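Long-range contacts in KLLA0E08119p (Kluyveromyces lactis, PDB 3VA7), which forms the urea carboxylase part of a larger enzyme that probably makes urea-1-carboxylate from urea, hydrogencarbonate and ATP with the help of biotin: residues S62-Y67 with H81-A86; I547-G552 with A588-R593; K924-K929 with L1069-D1074; D689-H694 with I705-K710. All blocks are in the same frame, centred on the assembly; numbering follows the deposited sequence.

Contact 1 of 4, residues S62-Y67 with H81-A86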
loop_
_atom_site.group_PDB
_atom_site.type_symbol
_atom_site.label_atom_id
_atom_site.label_comp_id
_atom_site.label_asym_id
_atom_site.label_seq_id
_atom_site.Cartn_x
_atom_site.Cartn_y
_atom_site.Cartn_z
ATOM N N SER A 62 -10.859 11.513 20.890
ATOM C CA SER A 62 -11.811 11.825 19.843
ATOM C C SER A 62 -12.070 10.590 18.998
ATOM O O SER A 62 -11.498 9.515 19.256
ATOM C CB SER A 62 -11.183 12.848 18.942
ATOM O OG SER A 62 -10.041 12.297 18.350
ATOM N N ASP A 63 -12.854 10.747 17.933
ATOM C CA ASP A 63 -13.092 9.608 17.066
ATOM C C ASP A 63 -11.939 9.236 16.132
ATOM O O ASP A 63 -11.613 8.043 16.024
ATOM C CB ASP A 63 -14.458 9.677 16.377
ATOM C CG ASP A 63 -15.626 9.460 17.373
ATOM O OD1 ASP A 63 -15.390 9.205 18.590
ATOM O OD2 ASP A 63 -16.792 9.582 16.946
ATOM N N PRO A 64 -11.284 10.222 15.495
ATOM C CA PRO A 64 -10.090 9.801 14.733
ATOM C C PRO A 64 -8.974 9.168 15.616
ATOM O O PRO A 64 -8.145 8.367 15.106
ATOM C CB PRO A 64 -9.588 11.094 14.069
ATOM C CG PRO A 64 -10.697 12.142 14.306
ATOM C CD PRO A 64 -11.570 11.668 15.406
ATOM N N ASP A 65 -8.951 9.491 16.921
ATOM C CA ASP A 65 -7.919 8.917 17.807
ATOM C C ASP A 65 -8.266 7.594 18.436
ATOM O O ASP A 65 -7.479 7.073 19.222
ATOM C CB ASP A 65 -7.498 9.895 18.907
ATOM C CG ASP A 65 -6.709 11.056 18.363
ATOM O OD1 ASP A 65 -5.980 10.856 17.364
ATOM O OD2 ASP A 65 -6.816 12.158 18.918
ATOM N N LYS A 66 -9.414 7.022 18.106
ATOM C CA LYS A 66 -9.805 5.828 18.820
ATOM C C LYS A 66 -8.776 4.692 18.708
ATOM O O LYS A 66 -8.747 3.776 19.533
ATOM C CB LYS A 66 -11.251 5.404 18.500
ATOM C CG LYS A 66 -11.558 4.831 17.122
ATOM C CD LYS A 66 -12.850 3.940 17.218
ATOM C CE LYS A 66 -13.878 4.085 16.022
ATOM N NZ LYS A 66 -13.281 4.399 14.652
ATOM N N TYR A 67 -7.899 4.790 17.716
ATOM C CA TYR A 67 -6.877 3.770 17.527
ATOM C C TYR A 67 -5.457 4.220 17.949
ATOM O O TYR A 67 -4.459 3.565 17.622
ATOM C CB TYR A 67 -6.878 3.250 16.083
ATOM C CG TYR A 67 -8.210 2.651 15.587
ATOM C CD1 TYR A 67 -8.823 1.590 16.286
ATOM C CD2 TYR A 67 -8.841 3.132 14.396
ATOM C CE1 TYR A 67 -10.000 1.025 15.840
ATOM C CE2 TYR A 67 -10.031 2.577 13.953
ATOM C CZ TYR A 67 -10.593 1.517 14.686
ATOM O OH TYR A 67 -11.737 0.927 14.297
ATOM N N HIS A 81 -17.146 11.889 22.183
ATOM C CA HIS A 81 -17.594 11.560 20.827
ATOM C C HIS A 81 -17.477 12.750 19.889
ATOM O O HIS A 81 -17.837 13.863 20.238
ATOM C CB HIS A 81 -18.966 10.879 20.845
ATOM C CG HIS A 81 -19.001 9.622 21.676
ATOM N ND1 HIS A 81 -19.262 9.630 23.034
ATOM C CD2 HIS A 81 -18.795 8.320 21.340
ATOM C CE1 HIS A 81 -19.231 8.390 23.496
ATOM N NE2 HIS A 81 -18.947 7.576 22.490
ATOM N N GLY A 82 -16.899 12.533 18.720
ATOM C CA GLY A 82 -16.745 13.626 17.770
ATOM C C GLY A 82 -15.379 13.648 17.152
ATOM O O GLY A 82 -14.551 12.778 17.422
ATOM N N ARG A 83 -15.147 14.664 16.328
ATOM C CA ARG A 83 -13.944 14.742 15.511
ATOM C C ARG A 83 -13.082 15.952 15.888
ATOM O O ARG A 83 -11.894 15.813 16.101
ATOM C CB ARG A 83 -14.325 14.739 14.005
ATOM C CG ARG A 83 -13.314 14.081 13.012
ATOM C CD ARG A 83 -13.954 12.944 12.105
ATOM N NE ARG A 83 -14.151 11.601 12.740
ATOM C CZ ARG A 83 -13.572 10.447 12.340
ATOM N NH1 ARG A 83 -12.727 10.432 11.309
ATOM N NH2 ARG A 83 -13.817 9.296 12.976
ATOM N N THR A 84 -13.663 17.134 16.006
ATOM C CA THR A 84 -12.836 18.326 16.098
ATOM C C THR A 84 -12.233 18.531 17.483
ATOM O O THR A 84 -12.747 18.028 18.485
ATOM C CB THR A 84 -13.631 19.591 15.749
ATOM O OG1 THR A 84 -14.758 19.691 16.636
ATOM C CG2 THR A 84 -14.099 19.565 14.273
ATOM N N ALA A 85 -11.152 19.304 17.529
ATOM C CA ALA A 85 -10.622 19.773 18.797
ATOM C C ALA A 85 -11.723 20.329 19.718
ATOM O O ALA A 85 -11.741 20.048 20.906
ATOM C CB ALA A 85 -9.519 20.834 18.555
ATOM N N ALA A 86 -12.639 21.124 19.169
ATOM C CA ALA A 86 -13.669 21.768 19.993
ATOM C C ALA A 86 -14.722 20.778 20.497
ATOM O O ALA A 86 -15.198 20.873 21.624
ATOM C CB ALA A 86 -14.295 22.908 19.239
#
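Asp63 and Gly82 join two irregular loops through a single main-chain bond from Asp63 N to Gly82 O (2.7 Å), with the donor lying close to the carbonyl axis, and the backbones come nearest between Asp63 and Arg83. The aspartate uses its other end as well. With CG beside its own backbone N (chi1 -70°), the carboxylate turns toward the N of the same glycine, and Asp63 OD2 accepts a weak bond from Gly82 N at 3.4 Å. One residue thus meets both polar atoms of Gly82, a role suited to a short acidic side chain. Gly82 has a positive phi of 135°, where a CB would press on the preceding carbonyl O, so glycine fits here. Arg83 starts out away from the partner loop, but bends at chi2 and chi3 and returns over Pro64. Its CG lies 3.5 Å from Pro64 CG, and Pro64 CD sits 3.6 Å above the guanidinium plane, toward the rim, so the apolar ring carbons of the proline rest on one face of the flat cation. Arg83 NH2 also touches Asp63 CB at 3.5 Å, yet stays 5.0 Å from Asp63 OD2, so the opposite charges are near without forming an ion pair. From outside the two loops, Tyr409 OH bonds both Ser62 OG and Arg83 O, while Asp65 forms a salt bridge with Arg39. Both loops follow neighbouring parallel strands, 56-61 and 76-79, and so emerge at the carboxyl edge of the Rossmann-like sheet that characterises the biotin carboxylase N-terminal domain.

Contact 2 of 4, residues I547-G552 with A588-R593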
loop_
_atom_site.group_PDB
_atom_site.type_symbol
_atom_site.label_atom_id
_atom_site.label_comp_id
_atom_site.label_asym_id
_atom_site.label_seq_id
_atom_site.Cartn_x
_atom_site.Cartn_y
_atom_site.Cartn_z
ATOM N N ILE A 547 19.354 12.057 -17.105
ATOM C CA ILE A 547 18.018 11.548 -17.369
ATOM C C ILE A 547 18.034 10.849 -18.712
ATOM O O ILE A 547 18.861 11.165 -19.559
ATOM C CB ILE A 547 17.027 12.776 -17.375
ATOM C CG1 ILE A 547 16.213 12.795 -16.093
ATOM C CG2 ILE A 547 16.102 12.943 -18.633
ATOM C CD1 ILE A 547 17.062 13.037 -14.863
ATOM N N ALA A 548 17.119 9.921 -18.949
ATOM C CA ALA A 548 16.977 9.402 -20.284
ATOM C C ALA A 548 15.586 8.926 -20.409
ATOM O O ALA A 548 14.954 8.657 -19.399
ATOM C CB ALA A 548 17.922 8.277 -20.492
ATOM N N VAL A 549 15.082 8.842 -21.637
ATOM C CA VAL A 549 13.719 8.338 -21.879
ATOM C C VAL A 549 13.793 7.288 -22.966
ATOM O O VAL A 549 14.512 7.439 -23.947
ATOM C CB VAL A 549 12.748 9.460 -22.274
ATOM C CG1 VAL A 549 11.356 8.932 -22.482
ATOM C CG2 VAL A 549 12.718 10.525 -21.173
ATOM N N SER A 550 13.076 6.199 -22.783
ATOM C CA SER A 550 13.155 5.110 -23.742
ATOM C C SER A 550 11.800 4.452 -23.798
ATOM O O SER A 550 11.042 4.572 -22.835
ATOM C CB SER A 550 14.254 4.102 -23.345
ATOM O OG SER A 550 14.600 3.330 -24.484
ATOM N N GLY A 551 11.494 3.775 -24.894
ATOM C CA GLY A 551 10.226 3.142 -25.020
ATOM C C GLY A 551 9.489 3.670 -26.224
ATOM O O GLY A 551 10.049 3.767 -27.310
ATOM N N GLY A 552 8.208 4.000 -26.033
ATOM C CA GLY A 552 7.360 4.555 -27.104
ATOM C C GLY A 552 7.876 5.891 -27.620
ATOM O O GLY A 552 8.792 6.500 -27.038
ATOM N N ALA A 588 6.546 4.592 -22.015
ATOM C CA ALA A 588 7.957 4.974 -22.069
ATOM C C ALA A 588 8.540 4.971 -20.647
ATOM O O ALA A 588 7.787 4.796 -19.685
ATOM C CB ALA A 588 8.114 6.351 -22.681
ATOM N N TYR A 589 9.862 5.175 -20.506
ATOM C CA TYR A 589 10.553 5.013 -19.214
ATOM C C TYR A 589 11.494 6.092 -18.993
ATOM O O TYR A 589 12.306 6.401 -19.856
ATOM C CB TYR A 589 11.292 3.660 -19.107
ATOM C CG TYR A 589 10.270 2.600 -19.145
ATOM C CD1 TYR A 589 9.789 2.122 -20.378
ATOM C CD2 TYR A 589 9.665 2.157 -17.946
ATOM C CE1 TYR A 589 8.732 1.172 -20.395
ATOM C CE2 TYR A 589 8.651 1.212 -17.966
ATOM C CZ TYR A 589 8.158 0.750 -19.173
ATOM O OH TYR A 589 7.146 -0.198 -19.175
ATOM N N LEU A 590 11.401 6.691 -17.822
ATOM C CA LEU A 590 12.235 7.827 -17.525
ATOM C C LEU A 590 13.204 7.491 -16.441
ATOM O O LEU A 590 12.795 7.357 -15.292
ATOM C CB LEU A 590 11.358 8.964 -17.091
ATOM C CG LEU A 590 12.108 10.064 -16.371
ATOM C CD1 LEU A 590 13.118 10.717 -17.298
ATOM C CD2 LEU A 590 11.066 11.018 -15.933
ATOM N N SER A 591 14.477 7.355 -16.775
ATOM C CA SER A 591 15.459 6.966 -15.776
ATOM C C SER A 591 16.247 8.154 -15.263
ATOM O O SER A 591 16.341 9.155 -15.933
ATOM C CB SER A 591 16.402 5.912 -16.340
ATOM O OG SER A 591 17.046 6.368 -17.513
ATOM N N ILE A 592 16.813 8.043 -14.079
ATOM C CA ILE A 592 17.497 9.149 -13.433
ATOM C C ILE A 592 18.737 8.481 -12.921
ATOM O O ILE A 592 18.616 7.417 -12.305
ATOM C CB ILE A 592 16.809 9.606 -12.138
ATOM C CG1 ILE A 592 15.291 9.813 -12.265
ATOM C CG2 ILE A 592 17.530 10.763 -11.529
ATOM C CD1 ILE A 592 14.820 10.404 -13.520
ATOM N N ARG A 593 19.917 9.035 -13.198
ATOM C CA ARG A 593 21.156 8.444 -12.700
ATOM C C ARG A 593 21.069 8.282 -11.167
ATOM O O ARG A 593 20.687 9.214 -10.470
ATOM C CB ARG A 593 22.387 9.287 -13.120
ATOM C CG ARG A 593 23.720 8.538 -12.934
ATOM C CD ARG A 593 24.939 9.462 -13.131
ATOM N NE ARG A 593 26.227 8.842 -12.828
ATOM C CZ ARG A 593 26.742 7.785 -13.474
ATOM N NH1 ARG A 593 26.057 7.202 -14.463
ATOM N NH2 ARG A 593 27.941 7.287 -13.114
#
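Ala548 and Ser591 form a hydrogen-bonded antiparallel pair, Ala548 N reaching Ser591 O at 3.2 Å and Ser591 N reaching Ala548 O at 3.0 Å. Two residues on, Ser550 and Tyr589 repeat the exchange, with Ser550 N to Tyr589 O at 3.0 Å and Tyr589 N to Ser550 O at 2.7 Å. The residues between turn their polar atoms outward: Ile547 and Val549 bond the backbones of Ile569 and Asn566, Ala588 and Leu590 those of Ile532 and Leu530, so neither strand is an edge. The buried hydroxyls are also paired. Ser591 OG, set between backbone N and carbonyl carbon (chi1 57°), meets Ala517 O; Ser550 OG meets Asn566 OD1; Tyr589 OH joins Glu531 and Asp510 N. These small or polar residues suit the face beneath helix 511-520. The other face is aliphatic: Ile547 CD1 lies alongside Ile592 CD1 (3.7 Å), and Leu590 CD1 reaches between Ile547 CG1 and Val549 CG2, 3.9 Å from each. Cutting Ile547 back to alanine is likely to leave Ile592 CD1 and Leu590 CD1 without their branched neighbour and to open a gap facing Phe541. At Gly551 a side chain would collide with Ala588 CA. The ladder belongs to a five-stranded antiparallel sheet in the carboxyltransferase A-B region, stacked between a helix and strand 538-541 of a second antiparallel sheet.

Contact 3 of 4, residues K924-K929 with L1069-D1074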
loop_
_atom_site.group_PDB
_atom_site.type_symbol
_atom_site.label_atom_id
_atom_site.label_comp_id
_atom_site.label_asym_id
_atom_site.label_seq_id
_atom_site.Cartn_x
_atom_site.Cartn_y
_atom_site.Cartn_z
ATOM N N LYS A 924 -0.246 -29.948 9.441
ATOM C CA LYS A 924 -0.592 -28.832 10.305
ATOM C C LYS A 924 -1.671 -28.062 9.552
ATOM O O LYS A 924 -1.584 -27.871 8.320
ATOM C CB LYS A 924 0.630 -27.940 10.549
ATOM C CG LYS A 924 1.819 -28.597 11.326
ATOM C CD LYS A 924 2.136 -27.892 12.707
ATOM C CE LYS A 924 3.209 -26.748 12.575
ATOM N NZ LYS A 924 3.224 -25.781 13.757
ATOM N N SER A 925 -2.716 -27.667 10.265
ATOM C CA SER A 925 -3.795 -26.902 9.646
ATOM C C SER A 925 -4.314 -25.818 10.577
ATOM O O SER A 925 -4.841 -26.145 11.652
ATOM C CB SER A 925 -4.931 -27.844 9.289
ATOM O OG SER A 925 -5.953 -27.150 8.612
ATOM N N LYS A 926 -4.156 -24.561 10.183
ATOM C CA LYS A 926 -4.791 -23.421 10.909
ATOM C C LYS A 926 -6.284 -23.227 10.546
ATOM O O LYS A 926 -6.654 -23.225 9.372
ATOM C CB LYS A 926 -4.023 -22.086 10.749
ATOM C CG LYS A 926 -2.603 -22.095 11.317
ATOM C CD LYS A 926 -1.948 -20.711 11.361
ATOM C CE LYS A 926 -0.393 -20.816 11.310
ATOM N NZ LYS A 926 0.182 -20.965 9.875
ATOM N N ILE A 927 -7.120 -23.108 11.572
ATOM C CA ILE A 927 -8.602 -22.953 11.438
ATOM C C ILE A 927 -8.984 -21.517 11.709
ATOM O O ILE A 927 -8.831 -21.026 12.825
ATOM C CB ILE A 927 -9.412 -23.853 12.457
ATOM C CG1 ILE A 927 -9.003 -25.320 12.333
ATOM C CG2 ILE A 927 -10.906 -23.724 12.240
ATOM C CD1 ILE A 927 -9.298 -26.083 13.581
ATOM N N PHE A 928 -9.456 -20.865 10.661
ATOM C CA PHE A 928 -9.875 -19.479 10.716
ATOM C C PHE A 928 -11.404 -19.415 10.793
ATOM O O PHE A 928 -12.101 -20.008 9.942
ATOM C CB PHE A 928 -9.395 -18.742 9.442
ATOM C CG PHE A 928 -7.909 -18.388 9.443
ATOM C CD1 PHE A 928 -6.949 -19.361 9.209
ATOM C CD2 PHE A 928 -7.486 -17.086 9.715
ATOM C CE1 PHE A 928 -5.542 -19.052 9.231
ATOM C CE2 PHE A 928 -6.091 -16.769 9.743
ATOM C CZ PHE A 928 -5.123 -17.767 9.479
ATOM N N LYS A 929 -11.922 -18.680 11.780
ATOM C CA LYS A 929 -13.342 -18.354 11.816
ATOM C C LYS A 929 -13.571 -16.879 11.503
ATOM O O LYS A 929 -13.175 -15.968 12.288
ATOM C CB LYS A 929 -13.926 -18.730 13.180
ATOM C CG LYS A 929 -14.330 -20.204 13.201
ATOM C CD LYS A 929 -14.348 -20.768 14.578
ATOM C CE LYS A 929 -14.640 -22.273 14.470
ATOM N NZ LYS A 929 -14.585 -22.855 15.843
ATOM N N LEU A 1069 -2.381 -14.404 5.236
ATOM C CA LEU A 1069 -2.779 -15.017 6.478
ATOM C C LEU A 1069 -2.983 -16.532 6.323
ATOM O O LEU A 1069 -2.805 -17.295 7.290
ATOM C CB LEU A 1069 -4.016 -14.320 7.032
ATOM C CG LEU A 1069 -3.968 -13.163 8.056
ATOM C CD1 LEU A 1069 -2.646 -12.400 8.134
ATOM C CD2 LEU A 1069 -5.152 -12.158 7.966
ATOM N N LEU A 1070 -3.324 -16.992 5.114
ATOM C CA LEU A 1070 -3.632 -18.410 4.923
ATOM C C LEU A 1070 -2.523 -19.254 4.329
ATOM O O LEU A 1070 -1.619 -18.751 3.682
ATOM C CB LEU A 1070 -4.896 -18.571 4.081
ATOM C CG LEU A 1070 -6.086 -17.711 4.493
ATOM C CD1 LEU A 1070 -7.220 -17.872 3.563
ATOM C CD2 LEU A 1070 -6.540 -18.019 5.912
ATOM N N THR A 1071 -2.613 -20.566 4.536
ATOM C CA THR A 1071 -1.672 -21.497 3.948
ATOM C C THR A 1071 -2.502 -22.654 3.423
ATOM O O THR A 1071 -3.538 -23.000 4.029
ATOM C CB THR A 1071 -0.718 -22.037 5.026
ATOM O OG1 THR A 1071 0.043 -20.967 5.561
ATOM C CG2 THR A 1071 0.211 -23.077 4.435
ATOM N N PRO A 1072 -2.043 -23.296 2.329
ATOM C CA PRO A 1072 -2.749 -24.515 1.886
ATOM C C PRO A 1072 -2.900 -25.518 3.012
ATOM O O PRO A 1072 -1.970 -25.673 3.865
ATOM C CB PRO A 1072 -1.849 -25.069 0.790
ATOM C CG PRO A 1072 -1.134 -23.809 0.246
ATOM C CD PRO A 1072 -0.934 -22.924 1.431
ATOM N N PHE A 1073 -4.074 -26.170 3.031
ATOM C CA PHE A 1073 -4.497 -27.099 4.113
ATOM C C PHE A 1073 -5.136 -26.447 5.338
ATOM O O PHE A 1073 -5.723 -27.157 6.128
ATOM C CB PHE A 1073 -3.377 -28.046 4.557
ATOM C CG PHE A 1073 -2.848 -28.894 3.462
ATOM C CD1 PHE A 1073 -1.514 -28.799 3.076
ATOM C CD2 PHE A 1073 -3.680 -29.766 2.780
ATOM C CE1 PHE A 1073 -1.045 -29.586 2.046
ATOM C CE2 PHE A 1073 -3.205 -30.559 1.729
ATOM C CZ PHE A 1073 -1.915 -30.465 1.356
ATOM N N ASP A 1074 -5.001 -25.129 5.506
ATOM C CA ASP A 1074 -5.838 -24.383 6.437
ATOM C C ASP A 1074 -7.336 -24.497 6.133
ATOM O O ASP A 1074 -7.788 -24.840 5.000
ATOM C CB ASP A 1074 -5.505 -22.892 6.413
ATOM C CG ASP A 1074 -4.178 -22.556 7.126
ATOM O OD1 ASP A 1074 -3.591 -23.475 7.756
ATOM O OD2 ASP A 1074 -3.740 -21.369 7.050
HETATM O O HOH W 1 -0.704 -25.998 6.560
HETATM O O HOH W 2 -1.720 -19.860 7.813
#
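Asp1074 OD1 accepts the main-chain N of Lys926 at 2.7 Å, met from 48° above the carboxylate plane. The other oxygen, Asp1074 OD2, takes Thr1071 N at 2.9 Å, also from well out of the plane, so the carboxylate spans from the strand to the start of its own turn. A water adds a third link: it donates to Asp1074 OD2 (2.6 Å) and to Leu1069 O, and accepts from Lys926 NZ, which itself remains 4.9 Å from Asp1074 OD2. Such shared use of a buried acid explains why aspartate suits this position. Beside it, Leu1070 CD2 stands over the centre of the Phe928 ring, 3.6 Å from its centroid and 11° off the normal, a CH-pi contact. With chi1 at -47°, the leucine swings CG beside its backbone N and its methyl reaches that face. Ser925 OG bonds Phe1073 O, though its modelled length is too short to trust. Behind these groups, a type II turn from Thr1071 to Asp1074, closed by Asp1074 N to Thr1071 O, sets the carboxylate. The turn leads into strand 1075-1081, which runs parallel to strand 922-934, with strand 1101-1108 also pairing with 922-934 and strand 984-989 packed against Leu1070 and Phe1073.

Contact 4 of 4, residues D689-H694 with I705-K710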
loop_
_atom_site.group_PDB
_atom_site.type_symbol
_atom_site.label_atom_id
_atom_site.label_comp_id
_atom_site.label_asym_id
_atom_site.label_seq_id
_atom_site.Cartn_x
_atom_site.Cartn_y
_atom_site.Cartn_z
ATOM N N ASP A 689 -5.830 -16.287 -37.286
ATOM C CA ASP A 689 -6.460 -14.945 -37.190
ATOM C C ASP A 689 -5.723 -13.889 -36.350
ATOM O O ASP A 689 -4.831 -14.222 -35.554
ATOM C CB ASP A 689 -7.916 -15.031 -36.744
ATOM C CG ASP A 689 -8.713 -15.975 -37.606
ATOM O OD1 ASP A 689 -9.865 -16.306 -37.221
ATOM O OD2 ASP A 689 -8.156 -16.432 -38.648
ATOM N N LYS A 690 -6.086 -12.628 -36.586
ATOM C CA LYS A 690 -5.552 -11.525 -35.842
ATOM C C LYS A 690 -6.490 -11.221 -34.714
ATOM O O LYS A 690 -7.680 -11.509 -34.786
ATOM C CB LYS A 690 -5.369 -10.291 -36.720
ATOM C CG LYS A 690 -4.425 -10.549 -37.828
ATOM C CD LYS A 690 -3.459 -9.449 -38.041
ATOM C CE LYS A 690 -3.148 -9.325 -39.555
ATOM N NZ LYS A 690 -2.171 -8.206 -39.845
ATOM N N TRP A 691 -5.923 -10.659 -33.659
ATOM C CA TRP A 691 -6.650 -10.322 -32.449
ATOM C C TRP A 691 -6.578 -8.819 -32.291
ATOM O O TRP A 691 -5.511 -8.228 -32.507
ATOM C CB TRP A 691 -5.976 -10.973 -31.237
ATOM C CG TRP A 691 -6.178 -12.461 -31.190
ATOM C CD1 TRP A 691 -5.328 -13.454 -31.687
ATOM C CD2 TRP A 691 -7.305 -13.136 -30.640
ATOM N NE1 TRP A 691 -5.879 -14.687 -31.457
ATOM C CE2 TRP A 691 -7.089 -14.529 -30.824
ATOM C CE3 TRP A 691 -8.469 -12.705 -30.005
ATOM C CZ2 TRP A 691 -8.009 -15.486 -30.396
ATOM C CZ3 TRP A 691 -9.398 -13.647 -29.597
ATOM C CH2 TRP A 691 -9.162 -15.027 -29.787
ATOM N N LYS A 692 -7.706 -8.221 -31.893
ATOM C CA LYS A 692 -7.789 -6.790 -31.676
ATOM C C LYS A 692 -7.724 -6.485 -30.167
ATOM O O LYS A 692 -8.420 -7.130 -29.379
ATOM C CB LYS A 692 -9.097 -6.310 -32.285
ATOM C CG LYS A 692 -9.233 -4.821 -32.584
ATOM C CD LYS A 692 -10.299 -4.669 -33.697
ATOM C CE LYS A 692 -10.208 -3.340 -34.503
ATOM N NZ LYS A 692 -8.837 -2.879 -34.978
ATOM N N VAL A 693 -6.910 -5.521 -29.776
ATOM C CA VAL A 693 -6.799 -5.105 -28.395
ATOM C C VAL A 693 -8.017 -4.285 -27.890
ATOM O O VAL A 693 -8.374 -3.237 -28.474
ATOM C CB VAL A 693 -5.545 -4.243 -28.216
ATOM C CG1 VAL A 693 -5.386 -3.797 -26.732
ATOM C CG2 VAL A 693 -4.347 -4.990 -28.681
ATOM N N HIS A 694 -8.604 -4.737 -26.780
ATOM C CA HIS A 694 -9.899 -4.265 -26.226
ATOM C C HIS A 694 -9.700 -3.103 -25.243
ATOM O O HIS A 694 -8.656 -3.003 -24.570
ATOM C CB HIS A 694 -10.514 -5.478 -25.529
ATOM C CG HIS A 694 -11.850 -5.254 -24.876
ATOM N ND1 HIS A 694 -12.040 -4.382 -23.822
ATOM C CD2 HIS A 694 -13.043 -5.875 -25.071
ATOM C CE1 HIS A 694 -13.300 -4.460 -23.418
ATOM N NE2 HIS A 694 -13.922 -5.366 -24.152
ATOM N N ILE A 705 -9.939 -9.031 -28.666
ATOM C CA ILE A 705 -11.156 -9.317 -29.395
ATOM C C ILE A 705 -10.760 -10.167 -30.607
ATOM O O ILE A 705 -9.866 -9.789 -31.372
ATOM C CB ILE A 705 -11.869 -8.005 -29.880
ATOM C CG1 ILE A 705 -12.126 -7.035 -28.694
ATOM C CG2 ILE A 705 -13.209 -8.362 -30.553
ATOM C CD1 ILE A 705 -12.070 -5.511 -29.024
ATOM N N GLY A 706 -11.424 -11.305 -30.776
ATOM C CA GLY A 706 -11.267 -12.099 -31.974
ATOM C C GLY A 706 -12.163 -13.316 -31.996
ATOM O O GLY A 706 -13.240 -13.337 -31.383
ATOM N N PRO A 707 -11.730 -14.360 -32.682
ATOM C CA PRO A 707 -12.654 -15.478 -32.950
ATOM C C PRO A 707 -13.041 -16.201 -31.686
ATOM O O PRO A 707 -12.233 -16.332 -30.792
ATOM C CB PRO A 707 -11.839 -16.409 -33.847
ATOM C CG PRO A 707 -10.334 -16.063 -33.532
ATOM C CD PRO A 707 -10.310 -14.656 -32.977
ATOM N N LYS A 708 -14.260 -16.707 -31.641
ATOM C CA LYS A 708 -14.812 -17.331 -30.456
ATOM C C LYS A 708 -14.406 -18.772 -30.410
ATOM O O LYS A 708 -14.307 -19.374 -31.422
ATOM C CB LYS A 708 -16.341 -17.173 -30.448
ATOM C CG LYS A 708 -16.802 -15.702 -30.461
ATOM C CD LYS A 708 -16.128 -14.807 -29.356
ATOM C CE LYS A 708 -16.328 -13.302 -29.609
ATOM N NZ LYS A 708 -17.774 -12.928 -29.925
ATOM N N PRO A 709 -14.161 -19.341 -29.226
ATOM C CA PRO A 709 -13.645 -20.744 -29.160
ATOM C C PRO A 709 -14.623 -21.855 -29.474
ATOM O O PRO A 709 -15.833 -21.714 -29.261
ATOM C CB PRO A 709 -13.175 -20.906 -27.698
ATOM C CG PRO A 709 -13.070 -19.510 -27.164
ATOM C CD PRO A 709 -14.092 -18.669 -27.919
ATOM N N LYS A 710 -14.088 -22.964 -29.962
ATOM C CA LYS A 710 -14.890 -24.141 -30.101
ATOM C C LYS A 710 -14.306 -25.127 -29.131
ATOM O O LYS A 710 -13.126 -25.478 -29.201
ATOM C CB LYS A 710 -14.886 -24.674 -31.547
ATOM C CG LYS A 710 -14.980 -23.617 -32.640
ATOM C CD LYS A 710 -14.798 -24.247 -33.992
ATOM C CE LYS A 710 -15.780 -23.667 -34.997
ATOM N NZ LYS A 710 -15.282 -22.434 -35.585
#
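The open end of a beta hairpin, made by strands 691-698 and 701-705, is where Lys692 and Ile705 form a hydrogen-bonded antiparallel pair. Lys692 N points almost straight at Ile705 O (2.7 Å, 176° at the hydrogen), and Ile705 N returns a bond to Lys692 O; both donors lie in the plane of the carbonyl they meet. Beyond this pair segment 705-710 leaves the ladder and runs across the indole of Trp691. Pro707 CD stands 3.5 Å from the centroid of the six-membered ring, 15° off its normal, a CH-pi contact in which the proline crosses the indole at about a right angle. Gly706 suits the place before it: a CB would run into Trp691 CE3 and into Pro707 CD. Gly706 N itself lies 3.3 Å from Trp691 CZ3. The ring's other partners fix its rotation: NE1 bonds Phe686 O, and the rings of Phe686 and Phe781 meet it. The hairpin belongs to the mixed sheet of the carboxyltransferase A-B region, and Phe700 and Gly701 at its turn line the pocket that holds the biotinyl group. With a leucine in place of Trp691, Pro707 CD would probably lose the ring face it rests on and Phe686 O its donor. Toward the turn, Ile705, whose CG1 lies beside its backbone N (chi1 -54°), extends CD1 to His694 CB at 3.8 Å, meeting the aliphatic part of a residue whose ring bonds Asn696 N through ND1. At the far end, Asp689 OD1 comes within 3.7 Å of Pro707 CG, and helix 680-688 packs on the proline through Gln685.

How the contacts relate
From the N terminus the contacts follow one another in series, and none nests in or crosses another. Contact 1 closes a short excursion through helix 69-73 and strand 76-79 in the biotin carboxylase region. Contact 2 closes an excursion of 35 residues that holds strands and loops but no helix, and contact 4 a tight hairpin, both in the carboxyltransferase A-B region, with their nearest atoms about 15 Å apart. Contact 3 is the longest loop, joining 924-929 to 1069-1074 across some 140 residues. Contacts 1 and 3 do not touch (nearest atoms about 16 Å apart), but Tyr67 of contact 1 bonds Asp1092 of helix 1083-1094, which follows the strand contact 3 leads into.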